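Local coordinates for protein Fc fragment of IgE receptor II (Bos taurus, PDB 6PWS) that binds mannose-type sugars through calcium in its C-type lectin domain and probably serves as a low-affinity receptor for IgE, at residues 89-103 / 106-118. Numbering follows the deposited sequence.
Sequences SNWQPGEPNDAGQGE and VMMLGSGKWNDAF. With CA (calcium ion), chain B; CA (calcium ion), chain C; MMA (methyl alpha-D-mannopyranoside), chain D.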
loop_
_atom_site.group_PDB
_atom_site.type_symbol
_atom_site.label_atom_id
_atom_site.label_comp_id
_atom_site.label_asym_id
_atom_site.label_seq_id
_atom_site.Cartn_x
_atom_site.Cartn_y
_atom_site.Cartn_z
ATOM N N SER A 89 1.679 5.439 -11.374
ATOM C CA SER A 89 0.369 4.942 -10.974
ATOM C C SER A 89 0.052 3.592 -11.606
ATOM O O SER A 89 0.552 3.237 -12.677
ATOM C CB SER A 89 -0.755 5.934 -11.288
ATOM O OG SER A 89 -0.832 6.210 -12.678
ATOM N N ASN A 90 -0.847 2.865 -10.941
ATOM C CA ASN A 90 -1.350 1.586 -11.423
ATOM C C ASN A 90 -2.849 1.475 -11.182
ATOM O O ASN A 90 -3.346 0.419 -10.775
ATOM C CB ASN A 90 -0.599 0.420 -10.781
ATOM C CG ASN A 90 -0.826 -0.884 -11.503
ATOM O OD1 ASN A 90 -0.855 -0.916 -12.737
ATOM N ND2 ASN A 90 -0.964 -1.977 -10.750
ATOM N N TRP A 91 -3.601 2.551 -11.440
ATOM C CA TRP A 91 -5.033 2.543 -11.188
ATOM C C TRP A 91 -5.761 1.526 -12.059
ATOM O O TRP A 91 -5.573 1.481 -13.281
ATOM C CB TRP A 91 -5.618 3.930 -11.480
ATOM C CG TRP A 91 -5.137 5.018 -10.573
ATOM C CD1 TRP A 91 -4.358 6.090 -10.915
ATOM C CD2 TRP A 91 -5.418 5.152 -9.169
ATOM N NE1 TRP A 91 -4.129 6.881 -9.816
ATOM C CE2 TRP A 91 -4.770 6.329 -8.733
ATOM C CE3 TRP A 91 -6.186 4.417 -8.250
ATOM C CZ2 TRP A 91 -4.880 6.796 -7.422
ATOM C CZ3 TRP A 91 -6.289 4.881 -6.946
ATOM C CH2 TRP A 91 -5.632 6.055 -6.546
ATOM N N GLN A 92 -6.659 0.767 -11.447
ATOM C CA GLN A 92 -7.668 0.056 -12.216
ATOM C C GLN A 92 -8.411 1.063 -13.094
ATOM O O GLN A 92 -8.719 2.165 -12.626
ATOM C CB GLN A 92 -8.651 -0.596 -11.231
ATOM C CG GLN A 92 -9.853 -1.311 -11.854
ATOM C CD GLN A 92 -9.491 -2.595 -12.571
ATOM O OE1 GLN A 92 -8.371 -3.072 -12.498
ATOM N NE2 GLN A 92 -10.440 -3.143 -13.301
ATOM N N PRO A 93 -8.719 0.738 -14.351
ATOM C CA PRO A 93 -9.468 1.689 -15.180
ATOM C C PRO A 93 -10.717 2.213 -14.481
ATOM O O PRO A 93 -11.520 1.453 -13.936
ATOM C CB PRO A 93 -9.797 0.864 -16.428
ATOM C CG PRO A 93 -8.584 -0.033 -16.560
ATOM C CD PRO A 93 -8.261 -0.427 -15.127
ATOM N N GLY A 94 -10.873 3.539 -14.510
ATOM C CA GLY A 94 -12.002 4.202 -13.887
ATOM C C GLY A 94 -11.771 4.623 -12.452
ATOM O O GLY A 94 -12.583 5.388 -11.905
ATOM N N GLU A 95 -10.702 4.120 -11.828
ATOM C CA GLU A 95 -10.327 4.497 -10.482
ATOM C C GLU A 95 -9.264 5.588 -10.522
ATOM O O GLU A 95 -8.519 5.723 -11.503
ATOM C CB GLU A 95 -9.765 3.286 -9.720
ATOM C CG GLU A 95 -10.680 2.069 -9.723
ATOM C CD GLU A 95 -12.035 2.272 -9.065
ATOM O OE1 GLU A 95 -12.207 3.226 -8.271
ATOM O OE2 GLU A 95 -12.925 1.425 -9.356
ATOM N N PRO A 96 -9.152 6.371 -9.446
ATOM C CA PRO A 96 -10.078 6.412 -8.310
ATOM C C PRO A 96 -11.396 7.076 -8.736
ATOM O O PRO A 96 -11.411 7.961 -9.600
ATOM C CB PRO A 96 -9.327 7.272 -7.293
ATOM C CG PRO A 96 -8.536 8.236 -8.160
ATOM C CD PRO A 96 -8.114 7.415 -9.358
ATOM N N ASN A 97 -12.494 6.645 -8.119
ATOM C CA ASN A 97 -13.816 7.156 -8.453
ATOM C C ASN A 97 -14.578 7.760 -7.278
ATOM O O ASN A 97 -15.693 8.262 -7.482
ATOM C CB ASN A 97 -14.653 6.087 -9.172
ATOM C CG ASN A 97 -14.925 4.856 -8.329
ATOM O OD1 ASN A 97 -14.516 4.759 -7.168
ATOM N ND2 ASN A 97 -15.643 3.904 -8.918
ATOM N N ASP A 98 -14.019 7.741 -6.071
ATOM C CA ASP A 98 -14.656 8.313 -4.881
ATOM C C ASP A 98 -16.110 7.853 -4.763
ATOM O O ASP A 98 -17.036 8.648 -4.559
ATOM C CB ASP A 98 -14.529 9.836 -4.833
ATOM C CG ASP A 98 -14.577 10.373 -3.403
ATOM O OD1 ASP A 98 -13.866 9.806 -2.532
ATOM O OD2 ASP A 98 -15.323 11.347 -3.140
ATOM N N ALA A 99 -16.307 6.539 -4.865
ATOM C CA ALA A 99 -17.636 5.945 -4.867
ATOM C C ALA A 99 -18.247 5.893 -3.458
ATOM O O ALA A 99 -17.695 6.398 -2.481
ATOM C CB ALA A 99 -17.593 4.566 -5.516
ATOM N N GLY A 100 -19.423 5.289 -3.349
ATOM C CA GLY A 100 -20.165 5.407 -2.102
ATOM C C GLY A 100 -20.402 6.872 -1.811
ATOM O O GLY A 100 -20.622 7.675 -2.719
ATOM N N GLN A 101 -20.330 7.245 -0.536
ATOM C CA GLN A 101 -20.307 8.654 -0.169
ATOM C C GLN A 101 -18.887 9.149 0.097
ATOM O O GLN A 101 -18.713 10.222 0.689
ATOM C CB GLN A 101 -21.234 8.966 1.002
ATOM C CG GLN A 101 -22.637 8.443 0.814
ATOM C CD GLN A 101 -22.777 7.065 1.384
ATOM O OE1 GLN A 101 -22.432 6.823 2.550
ATOM N NE2 GLN A 101 -23.281 6.141 0.579
ATOM N N GLY A 102 -17.873 8.403 -0.361
ATOM C CA GLY A 102 -16.489 8.828 -0.297
ATOM C C GLY A 102 -15.543 7.661 -0.063
ATOM O O GLY A 102 -15.748 6.856 0.852
ATOM N N GLU A 103 -14.500 7.570 -0.885
ATOM C CA GLU A 103 -13.478 6.527 -0.795
ATOM C C GLU A 103 -12.131 7.230 -0.723
ATOM O O GLU A 103 -11.711 7.861 -1.701
ATOM C CB GLU A 103 -13.534 5.580 -1.989
ATOM C CG GLU A 103 -14.822 4.789 -2.018
ATOM C CD GLU A 103 -14.880 3.813 -3.164
ATOM O OE1 GLU A 103 -14.442 4.166 -4.282
ATOM O OE2 GLU A 103 -15.347 2.667 -2.937
ATOM N N VAL A 106 -6.461 3.848 -0.344
ATOM C CA VAL A 106 -6.201 3.056 -1.544
ATOM C C VAL A 106 -5.760 1.642 -1.199
ATOM O O VAL A 106 -4.961 1.408 -0.280
ATOM C CB VAL A 106 -5.189 3.761 -2.467
ATOM C CG1 VAL A 106 -4.963 2.969 -3.752
ATOM C CG2 VAL A 106 -5.671 5.167 -2.799
ATOM N N MET A 107 -6.291 0.697 -1.974
ATOM C CA MET A 107 -5.964 -0.714 -1.906
ATOM C C MET A 107 -5.485 -1.201 -3.268
ATOM O O MET A 107 -5.789 -0.603 -4.308
ATOM C CB MET A 107 -7.199 -1.547 -1.507
ATOM C CG MET A 107 -8.294 -1.539 -2.580
ATOM S SD MET A 107 -9.820 -2.382 -2.126
ATOM C CE MET A 107 -9.260 -4.085 -2.101
ATOM N N MET A 108 -4.738 -2.308 -3.245
ATOM C CA MET A 108 -4.545 -3.134 -4.428
ATOM C C MET A 108 -5.668 -4.165 -4.487
ATOM O O MET A 108 -5.973 -4.833 -3.490
ATOM C CB MET A 108 -3.219 -3.890 -4.399
ATOM C CG MET A 108 -2.007 -3.059 -4.730
ATOM S SD MET A 108 -0.485 -4.044 -4.886
ATOM C CE MET A 108 -0.168 -4.477 -3.170
ATOM N N LEU A 109 -6.274 -4.301 -5.662
ATOM C CA LEU A 109 -7.119 -5.444 -5.969
ATOM C C LEU A 109 -6.255 -6.708 -6.021
ATOM O O LEU A 109 -5.030 -6.658 -5.919
ATOM C CB LEU A 109 -7.844 -5.206 -7.289
ATOM C CG LEU A 109 -8.709 -3.947 -7.354
ATOM C CD1 LEU A 109 -9.243 -3.768 -8.766
ATOM C CD2 LEU A 109 -9.856 -4.010 -6.347
ATOM N N GLY A 110 -6.891 -7.866 -6.209
ATOM C CA GLY A 110 -6.132 -9.103 -6.328
ATOM C C GLY A 110 -5.158 -9.121 -7.491
ATOM O O GLY A 110 -4.176 -9.870 -7.460
ATOM N N SER A 111 -5.416 -8.311 -8.522
ATOM C CA SER A 111 -4.581 -8.162 -9.704
ATOM C C SER A 111 -3.429 -7.187 -9.512
ATOM O O SER A 111 -2.640 -6.993 -10.448
ATOM C CB SER A 111 -5.445 -7.580 -10.823
ATOM O OG SER A 111 -5.871 -6.286 -10.398
ATOM N N GLY A 112 -3.344 -6.528 -8.354
ATOM C CA GLY A 112 -2.384 -5.467 -8.136
ATOM C C GLY A 112 -2.828 -4.088 -8.572
ATOM O O GLY A 112 -2.183 -3.099 -8.192
ATOM N N LYS A 113 -3.904 -3.982 -9.357
ATOM C CA LYS A 113 -4.404 -2.681 -9.790
ATOM C C LYS A 113 -4.997 -1.936 -8.598
ATOM O O LYS A 113 -5.587 -2.532 -7.697
ATOM C CB LYS A 113 -5.451 -2.854 -10.887
ATOM C CG LYS A 113 -4.911 -3.390 -12.212
ATOM C CD LYS A 113 -4.084 -2.354 -12.950
ATOM C CE LYS A 113 -3.445 -2.906 -14.214
ATOM N NZ LYS A 113 -2.551 -1.901 -14.819
ATOM N N TRP A 114 -4.850 -0.612 -8.596
ATOM C CA TRP A 114 -5.248 0.186 -7.451
ATOM C C TRP A 114 -6.712 0.610 -7.532
ATOM O O TRP A 114 -7.231 0.941 -8.602
ATOM C CB TRP A 114 -4.397 1.446 -7.316
ATOM C CG TRP A 114 -2.913 1.251 -7.281
ATOM C CD1 TRP A 114 -2.200 0.087 -7.159
ATOM C CD2 TRP A 114 -1.950 2.300 -7.388
ATOM N NE1 TRP A 114 -0.849 0.352 -7.173
ATOM C CE2 TRP A 114 -0.673 1.705 -7.320
ATOM C CE3 TRP A 114 -2.047 3.691 -7.530
ATOM C CZ2 TRP A 114 0.500 2.448 -7.431
ATOM C CZ3 TRP A 114 -0.879 4.428 -7.629
ATOM C CH2 TRP A 114 0.379 3.808 -7.577
ATOM N N ASN A 115 -7.357 0.646 -6.368
ATOM C CA ASN A 115 -8.730 1.100 -6.225
ATOM C C ASN A 115 -8.830 1.938 -4.953
ATOM O O ASN A 115 -8.345 1.514 -3.902
ATOM C CB ASN A 115 -9.673 -0.106 -6.099
ATOM C CG ASN A 115 -11.082 0.309 -5.784
ATOM O OD1 ASN A 115 -11.606 1.239 -6.405
ATOM N ND2 ASN A 115 -11.700 -0.345 -4.815
ATOM N N ASP A 116 -9.465 3.108 -5.033
ATOM C CA ASP A 116 -9.864 3.799 -3.810
ATOM C C ASP A 116 -11.056 3.084 -3.183
ATOM O O ASP A 116 -11.993 2.667 -3.878
ATOM C CB ASP A 116 -10.118 5.307 -4.034
ATOM C CG ASP A 116 -11.229 5.638 -5.024
ATOM O OD1 ASP A 116 -11.573 4.785 -5.873
ATOM O OD2 ASP A 116 -11.697 6.794 -4.953
ATOM N N ALA A 117 -11.002 2.921 -1.863
ATOM C CA ALA A 117 -12.006 2.168 -1.128
ATOM C C ALA A 117 -12.429 2.926 0.122
ATOM O O ALA A 117 -11.772 3.865 0.580
ATOM C CB ALA A 117 -11.454 0.789 -0.747
ATOM N N PHE A 118 -13.555 2.484 0.680
ATOM C CA PHE A 118 -13.988 2.981 1.977
ATOM C C PHE A 118 -12.910 2.685 3.015
ATOM O O PHE A 118 -12.495 1.532 3.183
ATOM C CB PHE A 118 -15.300 2.283 2.352
ATOM C CG PHE A 118 -15.776 2.573 3.750
ATOM C CD1 PHE A 118 -15.833 3.869 4.225
ATOM C CD2 PHE A 118 -16.174 1.546 4.588
ATOM C CE1 PHE A 118 -16.268 4.130 5.505
ATOM C CE2 PHE A 118 -16.623 1.814 5.883
ATOM C CZ PHE A 118 -16.657 3.101 6.322
HETATM CA CA CA B . -13.196 3.062 -6.005
HETATM CA CA CA C . -11.481 10.286 -2.108
HETATM C C1 MMA D . -17.392 -0.909 -5.619
HETATM C C2 MMA D . -16.170 -0.462 -4.831
HETATM C C3 MMA D . -15.625 0.761 -5.468
HETATM C C4 MMA D . -15.225 0.509 -6.894
HETATM C C5 MMA D . -16.391 -0.058 -7.702
HETATM C C6 MMA D . -15.909 -0.509 -9.049
HETATM C C7 MMA D . -19.460 0.009 -6.327
HETATM O O1 MMA D . -18.284 0.123 -5.558
HETATM O O2 MMA D . -15.148 -1.473 -4.809
HETATM O O3 MMA D . -14.448 1.215 -4.766
HETATM O O4 MMA D . -14.762 1.747 -7.430
HETATM O O5 MMA D . -17.009 -1.216 -7.033
HETATM O O6 MMA D . -16.989 -1.050 -9.762
HETATM O O HOH W 1 -1.268 -4.725 -11.614
HETATM O O HOH W 2 -4.010 0.472 -15.309
HETATM O O HOH W 3 -7.738 -5.663 -12.244
HETATM O O HOH W 4 -15.109 0.661 -0.915
HETATM O O HOH W 5 -10.950 9.327 -4.204
#
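Glu95, Asn97 and Glu103 meet Asn115 and Asp116 at the primary sugar-binding site of a C-type lectin domain, with the Glu-Pro-Asn motif and its cis-proline, Pro96, on one side and the Trp-Asn-Asp motif on the other. One calcium ion joins them. Asp116 gives it both OD1 and its backbone O, while Glu95 OE1, Asn97 OD1 and Glu103 OE1 add further oxygens, as does the side chain of Asn115. The mannoside completes the shell, its O3 and O4 each 2.5 Å from the calcium. Asn97 ND2 also donates to O4 of the sugar.

Asp116 ties the site together. Its CG sits between the backbone N and the carbonyl carbon (chi1 61°), which turns the carboxylate to the loop. There Asp98 N meets the syn lone pair of Asp116 OD2 at 2.7 Å, and Asn97 N reaches Asp116 OD1 at 3.1 Å.

Farther along, Trp91 and Trp114 form a single beta bridge. Trp114 N donates to Asn90 O (2.8 Å) and Gln92 N to Trp114 O (2.9 Å). The edge of the Trp114 indole points at the face of Trp91, planes 78° apart, and Pro96 CD lies over the opposite face of Trp91. Asn90 CB rests over the five-membered ring of Trp114, and Asn90 OD1 takes a bond from Lys113 NZ (2.9 Å).

Asp98 and the carbonyl of Glu103 help bind a second calcium with Asp71, Glu75 and Asn104. Trp114 NE1 bonds Gln53 of helix 50-59. Strand 114-117 pairs with strand 105-108, which pairs in turn with strand 65-67.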